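Local coordinates for extracellular solute-binding protein, family 1 (Bifidobacterium longum subsp. infantis ATCC 15697, PDB 3OMB), which probably captures a carbohydrate outside the cell and delivers it to an ABC importer, and carries a bound magnesium ion, at residues A[237-241]-A[242-246]. Sequence-based numbering, arbitrary orientation.
Sequences TGFNK and GVSEY
T237 sets its carbonyl carbon beside S244 OG, where the chain doubles back through a loop into a short 3-10 turn; its CB lies over one face of the F239 ring, and its hydroxyl is taken by N231 and D343. G238 suits its place because its bare backbone admits the serine: in one of two modelled positions of S244, chi1 70°, OG accepts a weak, bent hydrogen bond from G238 N (2.7 Å, 128° at the hydrogen) and lies 2.6 Å from G238 O. F239 turns its ring edge to the turn, CE1 reaching S244 O at 3.3 Å, where the slightly positive C-H rim suits a carbonyl oxygen. N240 points away, its amide bound by Q165, G164 and S347. K241 also points away, NZ bonding weakly to L349 O; alongside its backbone the extended E245 chain brings OE1 to 3.7 Å from CA. A water 3.0 Å from K241 O, which can donate to it, accepts from S244 N. G242 then takes a positive phi of 90°, readily adopted by glycine, turning the chain into the 3-10 segment. Across this bend, then, the serine, in one position at least, and the water offer polar partners to G238 and K241, while other backbone groups bond elsewhere in the chain.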
ATOM      1  N   THR A 237      -6.898 -11.155  -2.245  1.00 15.81           N
ATOM      2  CA  THR A 237      -6.819  -9.929  -1.438  1.00 15.56           C
ATOM      3  C   THR A 237      -6.117  -8.772  -2.182  1.00 15.57           C
ATOM      4  O   THR A 237      -5.416  -8.989  -3.179  1.00 14.92           O
ATOM      5  CB  THR A 237      -6.111 -10.206  -0.084  1.00 15.87           C
ATOM      6  OG1 THR A 237      -4.766 -10.626  -0.335  1.00 16.20           O
ATOM      7  CG2 THR A 237      -6.852 -11.333   0.704  1.00 15.65           C
ATOM      8  N   GLY A 238      -6.314  -7.539  -1.715  1.00 15.60           N
ATOM      9  CA  GLY A 238      -5.502  -6.420  -2.217  1.00 15.18           C
ATOM     10  C   GLY A 238      -5.226  -5.445  -1.106  1.00 15.50           C
ATOM     11  O   GLY A 238      -5.792  -4.352  -1.079  1.00 15.57           O
ATOM     12  N   PHE A 239      -4.380  -5.854  -0.164  1.00 16.08           N
ATOM     13  CA  PHE A 239      -4.203  -5.093   1.067  1.00 16.37           C
ATOM     14  C   PHE A 239      -3.174  -3.950   0.999  1.00 17.14           C
ATOM     15  O   PHE A 239      -2.934  -3.327   2.018  1.00 17.92           O
ATOM     16  CB  PHE A 239      -3.876  -6.016   2.254  1.00 15.52           C
ATOM     17  CG  PHE A 239      -5.003  -6.995   2.643  1.00 15.46           C
ATOM     18  CD1 PHE A 239      -6.356  -6.653   2.505  1.00 14.94           C
ATOM     19  CD2 PHE A 239      -4.687  -8.232   3.196  1.00 14.17           C
ATOM     20  CE1 PHE A 239      -7.387  -7.558   2.872  1.00 14.74           C
ATOM     21  CE2 PHE A 239      -5.710  -9.139   3.587  1.00 16.72           C
ATOM     22  CZ  PHE A 239      -7.073  -8.793   3.409  1.00 13.93           C
ATOM     23  N   ASN A 240      -2.553  -3.673  -0.149  1.00 17.22           N
ATOM     24  CA  ASN A 240      -1.708  -2.463  -0.246  1.00 17.73           C
ATOM     25  C   ASN A 240      -2.542  -1.192  -0.035  1.00 18.55           C
ATOM     26  O   ASN A 240      -2.113  -0.278   0.664  1.00 18.48           O
ATOM     27  CB  ASN A 240      -1.002  -2.325  -1.601  1.00 17.80           C
ATOM     28  CG  ASN A 240       0.347  -3.064  -1.678  1.00 17.46           C
ATOM     29  OD1 ASN A 240       0.499  -4.164  -1.178  1.00 18.41           O
ATOM     30  ND2 ASN A 240       1.309  -2.461  -2.371  1.00 15.74           N
ATOM     31  N   LYS A 241      -3.712  -1.137  -0.670  1.00 18.88           N
ATOM     32  CA  LYS A 241      -4.594   0.030  -0.631  1.00 19.69           C
ATOM     33  C   LYS A 241      -5.943  -0.375  -1.250  1.00 19.76           C
ATOM     34  O   LYS A 241      -6.044  -1.389  -1.950  1.00 19.85           O
ATOM     35  CB  LYS A 241      -3.996   1.192  -1.445  1.00 19.74           C
ATOM     36  CG  LYS A 241      -3.590   0.785  -2.871  1.00 21.16           C
ATOM     37  CD  LYS A 241      -2.988   1.942  -3.649  1.00 24.15           C
ATOM     38  CE  LYS A 241      -2.555   1.503  -5.039  1.00 24.43           C
ATOM     39  NZ  LYS A 241      -1.319   0.624  -4.977  1.00 25.78           N
ATOM     40  N   GLY A 242      -6.968   0.423  -0.974  1.00 19.60           N
ATOM     41  CA  GLY A 242      -8.234   0.317  -1.669  1.00 19.27           C
ATOM     42  C   GLY A 242      -9.232  -0.617  -1.039  1.00 18.91           C
ATOM     43  O   GLY A 242      -9.153  -0.947   0.127  1.00 19.45           O
ATOM     44  N   VAL A 243     -10.158  -1.059  -1.855  1.00 18.75           N
ATOM     45  CA  VAL A 243     -11.394  -1.690  -1.416  1.00 18.90           C
ATOM     46  C   VAL A 243     -11.242  -2.948  -0.532  1.00 18.79           C
ATOM     47  O   VAL A 243     -12.019  -3.136   0.408  1.00 18.32           O
ATOM     48  CB  VAL A 243     -12.304  -1.953  -2.665  1.00 19.16           C
ATOM     49  CG1 VAL A 243     -11.622  -2.927  -3.633  1.00 20.17           C
ATOM     50  CG2 VAL A 243     -13.646  -2.455  -2.269  1.00 17.90           C
ATOM     51  N   SER A 244     -10.264  -3.804  -0.804  0.50 19.03           N
ATOM     52  CA  SER A 244     -10.206  -5.051  -0.046  0.50 19.20           C
ATOM     53  C   SER A 244      -9.821  -4.859   1.415  0.50 19.08           C
ATOM     54  O   SER A 244     -10.054  -5.741   2.230  0.50 19.11           O
ATOM     55  CB  SER A 244      -9.321  -6.097  -0.719  0.50 19.34           C
ATOM     56  OG  SER A 244      -7.980  -5.726  -0.637  0.50 20.67           O
ATOM     57  N   GLU A 245      -9.281  -3.697   1.764  1.00 19.16           N
ATOM     58  CA  GLU A 245      -9.014  -3.411   3.166  1.00 20.53           C
ATOM     59  C   GLU A 245     -10.317  -3.143   3.954  1.00 19.88           C
ATOM     60  O   GLU A 245     -10.306  -3.167   5.169  1.00 19.23           O
ATOM     61  CB  GLU A 245      -7.923  -2.325   3.347  1.00 22.20           C
ATOM     62  CG  GLU A 245      -8.309  -0.938   2.969  1.00 26.33           C
ATOM     63  CD  GLU A 245      -7.104   0.040   2.855  1.00 32.20           C
ATOM     64  OE1 GLU A 245      -5.903  -0.388   2.798  1.00 33.76           O
ATOM     65  OE2 GLU A 245      -7.387   1.256   2.830  1.00 33.93           O
ATOM     66  N   TYR A 246     -11.439  -2.979   3.256  1.00 19.19           N
ATOM     67  CA  TYR A 246     -12.745  -2.918   3.918  1.00 19.71           C
ATOM     68  C   TYR A 246     -13.505  -4.243   3.793  1.00 19.56           C
ATOM     69  O   TYR A 246     -14.648  -4.347   4.203  1.00 20.18           O
ATOM     70  CB  TYR A 246     -13.573  -1.747   3.380  1.00 19.72           C
ATOM     71  CG  TYR A 246     -12.816  -0.437   3.425  1.00 21.83           C
ATOM     72  CD1 TYR A 246     -12.445   0.145   4.654  1.00 24.98           C
ATOM     73  CD2 TYR A 246     -12.449   0.204   2.255  1.00 21.93           C
ATOM     74  CE1 TYR A 246     -11.712   1.358   4.699  1.00 26.62           C
ATOM     75  CE2 TYR A 246     -11.750   1.404   2.280  1.00 25.19           C
ATOM     76  CZ  TYR A 246     -11.378   1.972   3.499  1.00 27.26           C
ATOM     77  OH  TYR A 246     -10.665   3.145   3.496  1.00 30.48           O
TER
HETATM   78  O   HOH W   1      -7.998  -3.444  -2.875  1.00 17.57           O